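Local atomic coordinates of 3-dehydroshikimate dehydratase (Pseudomonas putida, PDB entry 5HMQ), a protein that catalyses the metal-dependent dehydration of 3-dehydroshikimate to protocatechuate, a step in the breakdown of quinate and shikimate. Residues V333-Q338 / T422-D427; G297-E302 / Y412-G417; N145-V150 / P178-D183. All blocks are in the same frame, centred on the assembly; numbering follows the deposited sequence.

Contact 1 of 3, residues V333-Q338 / T422-D427; sequences VQLLRQ and TLYDTD
L335 is the first residue of the strand 333-338 to meet the helix 424-427, and it does so through its two methyl groups. CD2 lies 3.6 Å from CD1 of Y424, while the other methyl, CD1, is 4.1 Å from Y424 CE1; the leucine methyls thus lie against the CD1-CE1 part of the phenol, approached obliquely. With CG of L335 anti to the backbone N (chi1 174°), the branch is carried off the strand to this ring, and the two side chains meet at about a right angle. A leucine suits the place because its paired methyls spread over a wide aromatic surface without asking for a polar partner.

Two residues on, R337 comes obliquely to the CD2 and CE2 atoms of the same ring. Its NH2 approaches Y424 CD2 at 3.3 Å, with the guanidinium plane turned 74° from that of the ring. A bend at chi3 (-135°) steers this tip, while NE makes a weak hydrogen bond to N342. The arginine is long enough to bring its guanidinium from the strand to the ring, and the partly exposed side chain borders the buried tyrosine there.

The helix is prepared by T422, whose OG1 accepts a capping bond from Y424 N at 2.7 Å, and Y424 OH probably hydrogen-bonds to E299.

Strand 333-338 runs between 341-346 and 323-328 in the mixed sheet. The short helix lies against one side of it and leads directly into strand 428-430, whose F428 and L430 also touch L335.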
ATOM      1  N   VAL C 333      -2.640 -10.876  34.061  1.00 56.96           N
ATOM      2  CA  VAL C 333      -2.953  -9.502  33.687  1.00 58.77           C
ATOM      3  C   VAL C 333      -2.590  -8.592  34.850  1.00 57.80           C
ATOM      4  O   VAL C 333      -3.082  -8.784  35.966  1.00 58.50           O
ATOM      5  CB  VAL C 333      -4.436  -9.336  33.318  1.00 59.55           C
ATOM      6  CG1 VAL C 333      -4.799  -7.871  33.212  1.00 58.08           C
ATOM      7  CG2 VAL C 333      -4.739 -10.045  32.004  1.00 58.02           C
ATOM      8  N   GLN C 334      -1.740  -7.605  34.591  1.00 55.20           N
ATOM      9  CA  GLN C 334      -1.300  -6.658  35.602  1.00 53.83           C
ATOM     10  C   GLN C 334      -1.874  -5.279  35.321  1.00 55.02           C
ATOM     11  O   GLN C 334      -1.922  -4.836  34.168  1.00 54.80           O
ATOM     12  CB  GLN C 334       0.226  -6.580  35.657  1.00 51.46           C
ATOM     13  CG  GLN C 334       0.882  -7.795  36.284  1.00 54.53           C
ATOM     14  CD  GLN C 334       0.648  -7.866  37.781  1.00 57.73           C
ATOM     15  OE1 GLN C 334       0.291  -6.873  38.413  1.00 60.99           O
ATOM     16  NE2 GLN C 334       0.860  -9.044  38.357  1.00 56.26           N
ATOM     17  N   LEU C 335      -2.316  -4.613  36.380  1.00 54.88           N
ATOM     18  CA  LEU C 335      -2.850  -3.263  36.301  1.00 53.20           C
ATOM     19  C   LEU C 335      -1.882  -2.305  36.978  1.00 56.33           C
ATOM     20  O   LEU C 335      -1.461  -2.543  38.117  1.00 57.81           O
ATOM     21  CB  LEU C 335      -4.229  -3.183  36.958  1.00 50.78           C
ATOM     22  CG  LEU C 335      -4.850  -1.790  37.060  1.00 53.73           C
ATOM     23  CD1 LEU C 335      -5.091  -1.217  35.673  1.00 55.18           C
ATOM     24  CD2 LEU C 335      -6.145  -1.833  37.852  1.00 51.70           C
ATOM     25  N   LEU C 336      -1.528  -1.229  36.280  1.00 52.01           N
ATOM     26  CA  LEU C 336      -0.699  -0.175  36.846  1.00 52.73           C
ATOM     27  C   LEU C 336      -1.439   1.149  36.743  1.00 54.57           C
ATOM     28  O   LEU C 336      -2.203   1.384  35.803  1.00 52.20           O
ATOM     29  CB  LEU C 336       0.674  -0.057  36.162  1.00 48.07           C
ATOM     30  CG  LEU C 336       1.710  -1.140  36.474  1.00 51.59           C
ATOM     31  CD1 LEU C 336       1.477  -2.409  35.665  1.00 52.09           C
ATOM     32  CD2 LEU C 336       3.139  -0.620  36.345  1.00 54.03           C
ATOM     33  N   ARG C 337      -1.211   2.013  37.730  1.00 55.61           N
ATOM     34  CA  ARG C 337      -2.049   3.184  37.915  1.00 55.13           C
ATOM     35  C   ARG C 337      -1.199   4.368  38.347  1.00 54.97           C
ATOM     36  O   ARG C 337      -0.245   4.212  39.116  1.00 54.74           O
ATOM     37  CB  ARG C 337      -3.129   2.872  38.957  1.00 56.03           C
ATOM     38  CG  ARG C 337      -4.344   3.761  38.950  1.00 57.83           C
ATOM     39  CD  ARG C 337      -5.381   3.161  39.889  1.00 60.11           C
ATOM     40  NE  ARG C 337      -6.721   3.164  39.307  1.00 63.00           N
ATOM     41  CZ  ARG C 337      -7.719   2.392  39.728  1.00 61.56           C
ATOM     42  NH1 ARG C 337      -7.531   1.552  40.737  1.00 60.83           N
ATOM     43  NH2 ARG C 337      -8.905   2.460  39.138  1.00 59.93           N
ATOM     44  N   GLN C 338      -1.549   5.551  37.847  1.00 48.67           N
ATOM     45  CA  GLN C 338      -0.936   6.798  38.302  1.00 48.01           C
ATOM     46  C   GLN C 338      -1.856   7.942  37.920  1.00 48.82           C
ATOM     47  O   GLN C 338      -2.114   8.155  36.731  1.00 49.97           O
ATOM     48  CB  GLN C 338       0.449   7.001  37.690  1.00 50.78           C
ATOM     49  CG  GLN C 338       1.100   8.318  38.093  1.00 52.53           C
ATOM     50  CD  GLN C 338       2.519   8.462  37.575  1.00 50.39           C
ATOM     51  OE1 GLN C 338       3.206   9.435  37.883  1.00 50.07           O
ATOM     52  NE2 GLN C 338       2.962   7.497  36.780  1.00 49.62           N
ATOM     53  N   THR C 422     -16.508   0.003  40.003  1.00 88.94           N
ATOM     54  CA  THR C 422     -15.778   0.215  38.750  1.00 85.42           C
ATOM     55  C   THR C 422     -15.723  -1.000  37.836  1.00 84.47           C
ATOM     56  O   THR C 422     -16.594  -1.864  37.868  1.00 84.69           O
ATOM     57  CB  THR C 422     -14.334   0.648  39.044  1.00 82.39           C
ATOM     58  OG1 THR C 422     -13.521  -0.510  39.260  1.00 80.28           O
ATOM     59  CG2 THR C 422     -14.275   1.547  40.293  1.00 80.54           C
ATOM     60  N   LEU C 423     -14.697  -1.046  36.989  1.00 78.46           N
ATOM     61  CA  LEU C 423     -14.348  -2.233  36.215  1.00 76.67           C
ATOM     62  C   LEU C 423     -13.198  -3.003  36.841  1.00 77.38           C
ATOM     63  O   LEU C 423     -13.076  -4.215  36.627  1.00 79.63           O
ATOM     64  CB  LEU C 423     -13.977  -1.831  34.777  1.00 74.88           C
ATOM     65  CG  LEU C 423     -13.380  -2.809  33.763  1.00 73.67           C
ATOM     66  CD1 LEU C 423     -13.806  -2.416  32.349  1.00 73.65           C
ATOM     67  CD2 LEU C 423     -11.848  -2.866  33.851  1.00 70.91           C
ATOM     68  N   TYR C 424     -12.357  -2.316  37.617  1.00 71.73           N
ATOM     69  CA  TYR C 424     -11.151  -2.928  38.158  1.00 71.00           C
ATOM     70  C   TYR C 424     -11.431  -3.674  39.457  1.00 72.63           C
ATOM     71  O   TYR C 424     -10.851  -4.739  39.695  1.00 70.89           O
ATOM     72  CB  TYR C 424     -10.083  -1.855  38.365  1.00 67.22           C
ATOM     73  CG  TYR C 424      -9.919  -0.936  37.172  1.00 66.52           C
ATOM     74  CD1 TYR C 424      -9.222  -1.349  36.043  1.00 65.39           C
ATOM     75  CD2 TYR C 424     -10.468   0.340  37.171  1.00 66.41           C
ATOM     76  CE1 TYR C 424      -9.071  -0.514  34.951  1.00 63.78           C
ATOM     77  CE2 TYR C 424     -10.322   1.182  36.084  1.00 64.95           C
ATOM     78  CZ  TYR C 424      -9.622   0.749  34.977  1.00 64.94           C
ATOM     79  OH  TYR C 424      -9.474   1.585  33.894  1.00 65.84           O
ATOM     80  N   ASP C 425     -12.319  -3.143  40.304  1.00 80.71           N
ATOM     81  CA  ASP C 425     -12.662  -3.845  41.537  1.00 82.41           C
ATOM     82  C   ASP C 425     -13.314  -5.192  41.266  1.00 79.30           C
ATOM     83  O   ASP C 425     -13.325  -6.049  42.153  1.00 77.78           O
ATOM     84  CB  ASP C 425     -13.603  -3.009  42.409  1.00 83.96           C
ATOM     85  CG  ASP C 425     -12.967  -1.731  42.907  1.00 84.99           C
ATOM     86  OD1 ASP C 425     -12.230  -1.784  43.913  1.00 86.02           O
ATOM     87  OD2 ASP C 425     -13.220  -0.668  42.301  1.00 84.17           O
ATOM     88  N   THR C 426     -13.860  -5.398  40.070  1.00 79.93           N
ATOM     89  CA  THR C 426     -14.561  -6.639  39.774  1.00 79.65           C
ATOM     90  C   THR C 426     -13.632  -7.739  39.272  1.00 79.03           C
ATOM     91  O   THR C 426     -13.768  -8.894  39.693  1.00 76.09           O
ATOM     92  CB  THR C 426     -15.671  -6.385  38.747  1.00 80.83           C
ATOM     93  OG1 THR C 426     -15.164  -5.569  37.681  1.00 82.98           O
ATOM     94  CG2 THR C 426     -16.855  -5.687  39.399  1.00 80.13           C
ATOM     95  N   ASP C 427     -12.700  -7.419  38.369  1.00 75.67           N
ATOM     96  CA  ASP C 427     -11.866  -8.458  37.773  1.00 76.22           C
ATOM     97  C   ASP C 427     -10.467  -8.529  38.360  1.00 74.90           C
ATOM     98  O   ASP C 427      -9.764  -9.517  38.119  1.00 74.43           O
ATOM     99  CB  ASP C 427     -11.739  -8.247  36.264  1.00 78.72           C
ATOM    100  CG  ASP C 427     -13.040  -7.775  35.635  1.00 82.60           C
ATOM    101  OD1 ASP C 427     -12.981  -6.862  34.788  1.00 84.32           O
ATOM    102  OD2 ASP C 427     -14.106  -8.364  35.916  1.00 84.59           O
TER

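Contact 2 of 3, residues G297-E302 / Y412-G417; sequences GVEFLE and YLVEQG
A very short hydrogen bond joins two buried side chains here: Y412 OH gives its proton to OE1 of E302 over only 2.5 Å. The carboxylate uses its syn lone pair, on the side of its other oxygen, and lies nearly coplanar with the phenol, the planes 22° apart, so that OE1 sits at the edge of the ring. E302 reaches this far because its chain is fully extended, with CG anti to the backbone N. Its second oxygen, OE2, accepts from N346, so both oxygens of the buried carboxylate are engaged, which would probably favour its ionised form. Tyrosine fits the place by combining a long apolar ring with a donor at its far end.

The flank of that ring meets F300. CZ of F300 comes to 3.7 Å from CD2 of Y412, and the centroids are 5.7 Å apart with the planes inclined at 41°, an oblique aromatic pair. F300 holds CG between the backbone N and the carbonyl carbon (chi1 62°), which lifts its ring across the intervening strand toward Y412; phenylalanine fills this interior position without a polar group to satisfy.

At the other end, E299 contributes an aliphatic atom: CG packs on CG1 of V414 at 3.9 Å. Its carboxylate turns off at chi2 to a salt bridge with R370 and toward Y424, while the compact V414 covers the methylene.

Strands 295-304 and 410-414 do not pair directly, for 363-371 runs between them, and these side chains bridge over it. On strand 295-304, E299 and F300 together stand opposite the single residue A368 of the antiparallel neighbour, which makes a classic beta bulge in a sheet of the VOC (glyoxalase) fold.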
ATOM      1  N   GLY C 297     -11.681  11.354  28.006  1.00 51.68           N
ATOM      2  CA  GLY C 297     -10.338  10.814  27.936  1.00 52.52           C
ATOM      3  C   GLY C 297     -10.302   9.297  27.837  1.00 50.69           C
ATOM      4  O   GLY C 297     -11.295   8.626  27.531  1.00 47.14           O
ATOM      5  N   VAL C 298      -9.116   8.757  28.096  1.00 50.61           N
ATOM      6  CA  VAL C 298      -8.857   7.325  27.992  1.00 48.92           C
ATOM      7  C   VAL C 298      -9.128   6.668  29.339  1.00 50.94           C
ATOM      8  O   VAL C 298      -8.624   7.119  30.374  1.00 50.79           O
ATOM      9  CB  VAL C 298      -7.412   7.062  27.536  1.00 47.61           C
ATOM     10  CG1 VAL C 298      -7.102   5.574  27.583  1.00 45.51           C
ATOM     11  CG2 VAL C 298      -7.185   7.617  26.139  1.00 45.64           C
ATOM     12  N   GLU C 299      -9.930   5.600  29.328  1.00 53.02           N
ATOM     13  CA  GLU C 299     -10.147   4.835  30.551  1.00 52.08           C
ATOM     14  C   GLU C 299      -8.925   3.994  30.900  1.00 50.92           C
ATOM     15  O   GLU C 299      -8.421   4.055  32.028  1.00 50.63           O
ATOM     16  CB  GLU C 299     -11.390   3.957  30.420  1.00 50.64           C
ATOM     17  CG  GLU C 299     -11.643   3.092  31.644  1.00 52.23           C
ATOM     18  CD  GLU C 299     -11.674   3.891  32.933  1.00 53.18           C
ATOM     19  OE1 GLU C 299     -12.374   4.923  32.985  1.00 55.12           O
ATOM     20  OE2 GLU C 299     -10.986   3.489  33.893  1.00 53.02           O
ATOM     21  N   PHE C 300      -8.436   3.198  29.951  1.00 48.26           N
ATOM     22  CA  PHE C 300      -7.179   2.497  30.165  1.00 48.38           C
ATOM     23  C   PHE C 300      -6.553   2.132  28.826  1.00 49.55           C
ATOM     24  O   PHE C 300      -7.223   2.091  27.790  1.00 50.12           O
ATOM     25  CB  PHE C 300      -7.351   1.246  31.047  1.00 48.91           C
ATOM     26  CG  PHE C 300      -8.251   0.182  30.465  1.00 49.53           C
ATOM     27  CD1 PHE C 300      -7.799  -0.674  29.469  1.00 48.17           C
ATOM     28  CD2 PHE C 300      -9.534   0.004  30.957  1.00 48.32           C
ATOM     29  CE1 PHE C 300      -8.623  -1.655  28.952  1.00 47.38           C
ATOM     30  CE2 PHE C 300     -10.360  -0.981  30.449  1.00 48.69           C
ATOM     31  CZ  PHE C 300      -9.906  -1.810  29.443  1.00 46.19           C
ATOM     32  N   LEU C 301      -5.249   1.882  28.872  1.00 46.69           N
ATOM     33  CA  LEU C 301      -4.499   1.322  27.760  1.00 46.14           C
ATOM     34  C   LEU C 301      -4.231  -0.148  28.043  1.00 45.69           C
ATOM     35  O   LEU C 301      -3.896  -0.519  29.172  1.00 47.58           O
ATOM     36  CB  LEU C 301      -3.177   2.066  27.560  1.00 45.45           C
ATOM     37  CG  LEU C 301      -3.234   3.574  27.298  1.00 46.19           C
ATOM     38  CD1 LEU C 301      -1.832   4.142  27.142  1.00 46.55           C
ATOM     39  CD2 LEU C 301      -4.066   3.876  26.063  1.00 45.73           C
ATOM     40  N   GLU C 302      -4.408  -0.987  27.026  1.00 44.90           N
ATOM     41  CA  GLU C 302      -4.154  -2.419  27.134  1.00 45.05           C
ATOM     42  C   GLU C 302      -2.989  -2.785  26.222  1.00 45.54           C
ATOM     43  O   GLU C 302      -3.069  -2.602  25.003  1.00 45.48           O
ATOM     44  CB  GLU C 302      -5.396  -3.236  26.774  1.00 43.18           C
ATOM     45  CG  GLU C 302      -5.208  -4.737  26.950  1.00 46.93           C
ATOM     46  CD  GLU C 302      -6.428  -5.548  26.543  1.00 49.84           C
ATOM     47  OE1 GLU C 302      -7.438  -4.946  26.121  1.00 48.95           O
ATOM     48  OE2 GLU C 302      -6.373  -6.792  26.642  1.00 51.41           O
ATOM     49  N   TYR C 412     -12.714  -0.175  23.475  1.00 45.11           N
ATOM     50  CA  TYR C 412     -13.761  -0.452  24.450  1.00 46.02           C
ATOM     51  C   TYR C 412     -14.538   0.817  24.776  1.00 48.36           C
ATOM     52  O   TYR C 412     -13.960   1.893  24.947  1.00 49.37           O
ATOM     53  CB  TYR C 412     -13.177  -1.024  25.740  1.00 42.30           C
ATOM     54  CG  TYR C 412     -12.251  -2.201  25.561  1.00 46.08           C
ATOM     55  CD1 TYR C 412     -12.716  -3.414  25.074  1.00 45.59           C
ATOM     56  CD2 TYR C 412     -10.914  -2.108  25.918  1.00 47.03           C
ATOM     57  CE1 TYR C 412     -11.868  -4.494  24.923  1.00 45.34           C
ATOM     58  CE2 TYR C 412     -10.065  -3.179  25.780  1.00 47.42           C
ATOM     59  CZ  TYR C 412     -10.542  -4.369  25.279  1.00 47.09           C
ATOM     60  OH  TYR C 412      -9.686  -5.436  25.136  1.00 47.12           O
ATOM     61  N   LEU C 413     -15.857   0.680  24.873  1.00 49.07           N
ATOM     62  CA  LEU C 413     -16.746   1.791  25.199  1.00 50.72           C
ATOM     63  C   LEU C 413     -17.127   1.663  26.671  1.00 51.46           C
ATOM     64  O   LEU C 413     -18.070   0.946  27.018  1.00 52.83           O
ATOM     65  CB  LEU C 413     -17.970   1.785  24.290  1.00 50.23           C
ATOM     66  CG  LEU C 413     -17.650   1.711  22.794  1.00 49.76           C
ATOM     67  CD1 LEU C 413     -18.923   1.665  21.967  1.00 47.30           C
ATOM     68  CD2 LEU C 413     -16.772   2.882  22.376  1.00 48.38           C
ATOM     69  N   VAL C 414     -16.399   2.365  27.535  1.00 52.91           N
ATOM     70  CA  VAL C 414     -16.561   2.251  28.980  1.00 54.27           C
ATOM     71  C   VAL C 414     -17.394   3.427  29.468  1.00 55.30           C
ATOM     72  O   VAL C 414     -17.002   4.590  29.309  1.00 56.45           O
ATOM     73  CB  VAL C 414     -15.203   2.206  29.694  1.00 55.22           C
ATOM     74  CG1 VAL C 414     -15.400   2.140  31.201  1.00 50.67           C
ATOM     75  CG2 VAL C 414     -14.392   1.016  29.207  1.00 55.27           C
ATOM     76  N   GLU C 415     -18.547   3.119  30.057  1.00 61.36           N
ATOM     77  CA  GLU C 415     -19.398   4.105  30.704  1.00 64.05           C
ATOM     78  C   GLU C 415     -19.110   4.122  32.202  1.00 67.94           C
ATOM     79  O   GLU C 415     -19.226   3.093  32.874  1.00 69.76           O
ATOM     80  CB  GLU C 415     -20.873   3.800  30.433  1.00 63.20           C
ATOM     81  CG  GLU C 415     -21.754   5.033  30.288  1.00 62.90           C
ATOM     82  CD  GLU C 415     -23.161   4.687  29.826  1.00 65.22           C
ATOM     83  OE1 GLU C 415     -23.823   3.865  30.496  1.00 65.58           O
ATOM     84  OE2 GLU C 415     -23.598   5.223  28.785  1.00 65.39           O
ATOM     85  N   GLN C 416     -18.712   5.283  32.704  1.00 67.92           N
ATOM     86  CA  GLN C 416     -18.644   5.606  34.124  1.00 74.00           C
ATOM     87  C   GLN C 416     -19.909   5.181  34.872  1.00 74.89           C
ATOM     88  O   GLN C 416     -21.024   5.491  34.441  1.00 75.71           O
ATOM     89  CB  GLN C 416     -18.412   7.119  34.300  1.00 76.60           C
ATOM     90  CG  GLN C 416     -19.343   8.043  33.474  1.00 77.64           C
ATOM     91  CD  GLN C 416     -19.235   7.841  31.965  1.00 79.47           C
ATOM     92  OE1 GLN C 416     -18.159   7.550  31.439  1.00 80.33           O
ATOM     93  NE2 GLN C 416     -20.362   7.944  31.275  1.00 79.04           N
ATOM     94  N   GLY C 417     -19.765   4.475  35.993  1.00 86.59           N
ATOM     95  CA  GLY C 417     -18.471   4.130  36.565  1.00 86.97           C
ATOM     96  C   GLY C 417     -18.640   3.521  37.945  1.00 90.74           C
ATOM     97  O   GLY C 417     -17.669   3.109  38.579  1.00 89.22           O
TER

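Contact 3 of 3, residues N145-V150 / P178-D183; sequences NTYQQV and PSAIRD
Y147 spans the contact from the first turn of helix 147-157 to the short 3-10 segment 179-183. From CB, the ring leaves with CG between the backbone N and the carbonyl carbon (chi1 78°), a setting that points it across to the facing chain. CD1 is the first ring atom to meet it, 3.9 Å from CG1 of I181. Farther out, CE1 comes closest to that same carbon, at 3.4 Å, and CZ follows at 3.7 Å. CG1 lies over one face, a CH-pi contact with the carbon 28° off the ring normal, while OE1 of Q148 sits above the opposite face. CE2 comes obliquely to CA of P178, at 4.1 Å. The tip, OH, touches the methyl of A180, with CB at 3.3 Å, and makes its hydrogen bond to the carbonyl oxygen of D177, just before the segment.

Small A180 leaves room for the hydroxyl, and I181 presents its CG1 methylene to the ring face while also packing on P228 and I229 of helix 222-231. Behind Y147, T146 occupies the N-cap, its OG1 accepting a weak bond from Q149 N and donating to Q149 OE1.

Chemically, the contact is apolar along the flank of the tyrosine and polar at its end: dispersion and CH-pi packing hold the ring, and a main-chain carbonyl settles the buried hydroxyl, joining helix 147-157 to the loop before strand 189-194 of the TIM barrel.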
ATOM      1  N   ASN C 145     -13.838  26.612 -17.378  1.00 45.61           N
ATOM      2  CA  ASN C 145     -13.195  25.959 -16.246  1.00 47.40           C
ATOM      3  C   ASN C 145     -13.915  26.194 -14.921  1.00 47.04           C
ATOM      4  O   ASN C 145     -13.340  25.898 -13.866  1.00 49.25           O
ATOM      5  CB  ASN C 145     -11.732  26.412 -16.133  1.00 50.46           C
ATOM      6  CG  ASN C 145     -11.597  27.828 -15.606  1.00 50.44           C
ATOM      7  OD1 ASN C 145     -12.389  28.709 -15.945  1.00 49.24           O
ATOM      8  ND2 ASN C 145     -10.583  28.056 -14.781  1.00 47.10           N
ATOM      9  N   THR C 146     -15.147  26.699 -14.937  1.00 45.15           N
ATOM     10  CA  THR C 146     -15.924  26.899 -13.721  1.00 47.32           C
ATOM     11  C   THR C 146     -17.345  26.413 -13.968  1.00 48.32           C
ATOM     12  O   THR C 146     -17.802  26.332 -15.111  1.00 45.63           O
ATOM     13  CB  THR C 146     -15.959  28.371 -13.282  1.00 45.44           C
ATOM     14  OG1 THR C 146     -16.572  29.161 -14.305  1.00 47.48           O
ATOM     15  CG2 THR C 146     -14.551  28.892 -13.021  1.00 44.00           C
ATOM     16  N   TYR C 147     -18.049  26.093 -12.879  1.00 47.50           N
ATOM     17  CA  TYR C 147     -19.439  25.675 -13.021  1.00 44.10           C
ATOM     18  C   TYR C 147     -20.324  26.826 -13.477  1.00 46.51           C
ATOM     19  O   TYR C 147     -21.342  26.596 -14.139  1.00 46.17           O
ATOM     20  CB  TYR C 147     -19.965  25.086 -11.708  1.00 43.85           C
ATOM     21  CG  TYR C 147     -20.329  26.109 -10.652  1.00 44.70           C
ATOM     22  CD1 TYR C 147     -21.601  26.674 -10.609  1.00 45.48           C
ATOM     23  CD2 TYR C 147     -19.409  26.497  -9.687  1.00 46.54           C
ATOM     24  CE1 TYR C 147     -21.938  27.607  -9.650  1.00 47.66           C
ATOM     25  CE2 TYR C 147     -19.741  27.427  -8.717  1.00 50.08           C
ATOM     26  CZ  TYR C 147     -21.007  27.979  -8.703  1.00 49.95           C
ATOM     27  OH  TYR C 147     -21.342  28.905  -7.742  1.00 46.63           O
ATOM     28  N   GLN C 148     -19.963  28.064 -13.124  1.00 43.83           N
ATOM     29  CA  GLN C 148     -20.744  29.216 -13.566  1.00 44.25           C
ATOM     30  C   GLN C 148     -20.767  29.320 -15.086  1.00 46.63           C
ATOM     31  O   GLN C 148     -21.823  29.567 -15.681  1.00 46.52           O
ATOM     32  CB  GLN C 148     -20.185  30.499 -12.952  1.00 44.35           C
ATOM     33  CG  GLN C 148     -20.284  30.573 -11.438  1.00 46.46           C
ATOM     34  CD  GLN C 148     -19.068  29.983 -10.747  1.00 48.75           C
ATOM     35  OE1 GLN C 148     -18.390  29.112 -11.293  1.00 48.35           O
ATOM     36  NE2 GLN C 148     -18.783  30.460  -9.541  1.00 47.92           N
ATOM     37  N   GLN C 149     -19.613  29.132 -15.732  1.00 47.19           N
ATOM     38  CA  GLN C 149     -19.568  29.146 -17.191  1.00 47.91           C
ATOM     39  C   GLN C 149     -20.353  27.981 -17.779  1.00 47.78           C
ATOM     40  O   GLN C 149     -21.002  28.126 -18.822  1.00 47.30           O
ATOM     41  CB  GLN C 149     -18.121  29.114 -17.679  1.00 47.88           C
ATOM     42  CG  GLN C 149     -17.315  30.350 -17.329  1.00 48.40           C
ATOM     43  CD  GLN C 149     -15.826  30.139 -17.523  1.00 49.45           C
ATOM     44  OE1 GLN C 149     -15.194  29.384 -16.785  1.00 50.24           O
ATOM     45  NE2 GLN C 149     -15.258  30.810 -18.519  1.00 50.23           N
ATOM     46  N   VAL C 150     -20.291  26.815 -17.133  1.00 46.50           N
ATOM     47  CA  VAL C 150     -21.052  25.659 -17.602  1.00 45.91           C
ATOM     48  C   VAL C 150     -22.541  25.975 -17.604  1.00 48.28           C
ATOM     49  O   VAL C 150     -23.238  25.760 -18.601  1.00 47.12           O
ATOM     50  CB  VAL C 150     -20.739  24.423 -16.740  1.00 46.73           C
ATOM     51  CG1 VAL C 150     -21.811  23.355 -16.932  1.00 46.39           C
ATOM     52  CG2 VAL C 150     -19.379  23.873 -17.094  1.00 43.98           C
ATOM     53  N   PRO C 178     -19.256  28.020  -4.201  1.00 51.79           N
ATOM     54  CA  PRO C 178     -20.378  27.177  -4.633  1.00 49.46           C
ATOM     55  C   PRO C 178     -21.748  27.780  -4.373  1.00 51.58           C
ATOM     56  O   PRO C 178     -22.755  27.135  -4.688  1.00 50.12           O
ATOM     57  CB  PRO C 178     -20.180  25.907  -3.796  1.00 48.33           C
ATOM     58  CG  PRO C 178     -19.568  26.413  -2.530  1.00 49.28           C
ATOM     59  CD  PRO C 178     -18.649  27.535  -2.948  1.00 50.37           C
ATOM     60  N   SER C 179     -21.814  28.991  -3.814  1.00 50.74           N
ATOM     61  CA  SER C 179     -23.090  29.531  -3.353  1.00 53.38           C
ATOM     62  C   SER C 179     -24.066  29.749  -4.503  1.00 53.70           C
ATOM     63  O   SER C 179     -25.269  29.508  -4.356  1.00 50.81           O
ATOM     64  CB  SER C 179     -22.857  30.839  -2.598  1.00 53.65           C
ATOM     65  OG  SER C 179     -24.039  31.265  -1.950  1.00 58.01           O
ATOM     66  N   ALA C 180     -23.570  30.194  -5.659  1.00 52.00           N
ATOM     67  CA  ALA C 180     -24.442  30.466  -6.797  1.00 48.01           C
ATOM     68  C   ALA C 180     -25.075  29.211  -7.388  1.00 49.41           C
ATOM     69  O   ALA C 180     -25.898  29.335  -8.302  1.00 51.20           O
ATOM     70  CB  ALA C 180     -23.672  31.211  -7.887  1.00 49.83           C
ATOM     71  N   ILE C 181     -24.714  28.018  -6.907  1.00 47.42           N
ATOM     72  CA  ILE C 181     -25.363  26.804  -7.397  1.00 47.82           C
ATOM     73  C   ILE C 181     -26.855  26.812  -7.088  1.00 51.33           C
ATOM     74  O   ILE C 181     -27.657  26.289  -7.873  1.00 53.19           O
ATOM     75  CB  ILE C 181     -24.669  25.556  -6.810  1.00 46.69           C
ATOM     76  CG1 ILE C 181     -23.249  25.421  -7.361  1.00 46.52           C
ATOM     77  CG2 ILE C 181     -25.454  24.293  -7.125  1.00 48.01           C
ATOM     78  CD1 ILE C 181     -22.412  24.382  -6.646  1.00 44.66           C
ATOM     79  N   ARG C 182     -27.262  27.421  -5.969  1.00 51.68           N
ATOM     80  CA  ARG C 182     -28.678  27.424  -5.608  1.00 52.39           C
ATOM     81  C   ARG C 182     -29.554  28.115  -6.647  1.00 52.18           C
ATOM     82  O   ARG C 182     -30.762  27.858  -6.684  1.00 54.04           O
ATOM     83  CB  ARG C 182     -28.908  28.029  -4.219  1.00 53.67           C
ATOM     84  CG  ARG C 182     -28.282  29.376  -3.944  1.00 54.73           C
ATOM     85  CD  ARG C 182     -28.597  29.794  -2.512  1.00 54.85           C
ATOM     86  NE  ARG C 182     -28.135  28.822  -1.521  1.00 54.22           N
ATOM     87  CZ  ARG C 182     -26.960  28.856  -0.902  1.00 55.19           C
ATOM     88  NH1 ARG C 182     -26.092  29.823  -1.164  1.00 55.27           N
ATOM     89  NH2 ARG C 182     -26.655  27.917  -0.016  1.00 56.50           N
ATOM     90  N   ASP C 183     -28.989  28.975  -7.492  1.00 52.50           N
ATOM     91  CA  ASP C 183     -29.793  29.628  -8.519  1.00 52.04           C
ATOM     92  C   ASP C 183     -29.973  28.765  -9.762  1.00 52.83           C
ATOM     93  O   ASP C 183     -30.678  29.182 -10.687  1.00 56.00           O
ATOM     94  CB  ASP C 183     -29.169  30.967  -8.921  1.00 52.19           C
ATOM     95  CG  ASP C 183     -29.037  31.923  -7.755  1.00 55.25           C
ATOM     96  OD1 ASP C 183     -29.849  31.829  -6.810  1.00 54.28           O
ATOM     97  OD2 ASP C 183     -28.124  32.779  -7.791  1.00 57.62           O
TER

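In the fold
Contacts 1 and 2 belong to one structural unit, the first VOC-type half of the C-terminal region, and their centres are 11 Å apart. They share the sheet containing 333-338, 295-304 and 410-414, and their segments alternate along the chain. They meet directly where Y424 OH lies 2.4 Å from E299 OE2, a probable hydrogen bond. Both are away from the metal sites. Contact 3 stands apart in the TIM barrel, its centre 59 Å from that of contact 1 and 48 Å from that of contact 2. It is nearer the catalytic centre: the Y147 side chain is about 11 Å from the bound magnesium ion and about 8 Å from the side chains of its ligands E136 and D167.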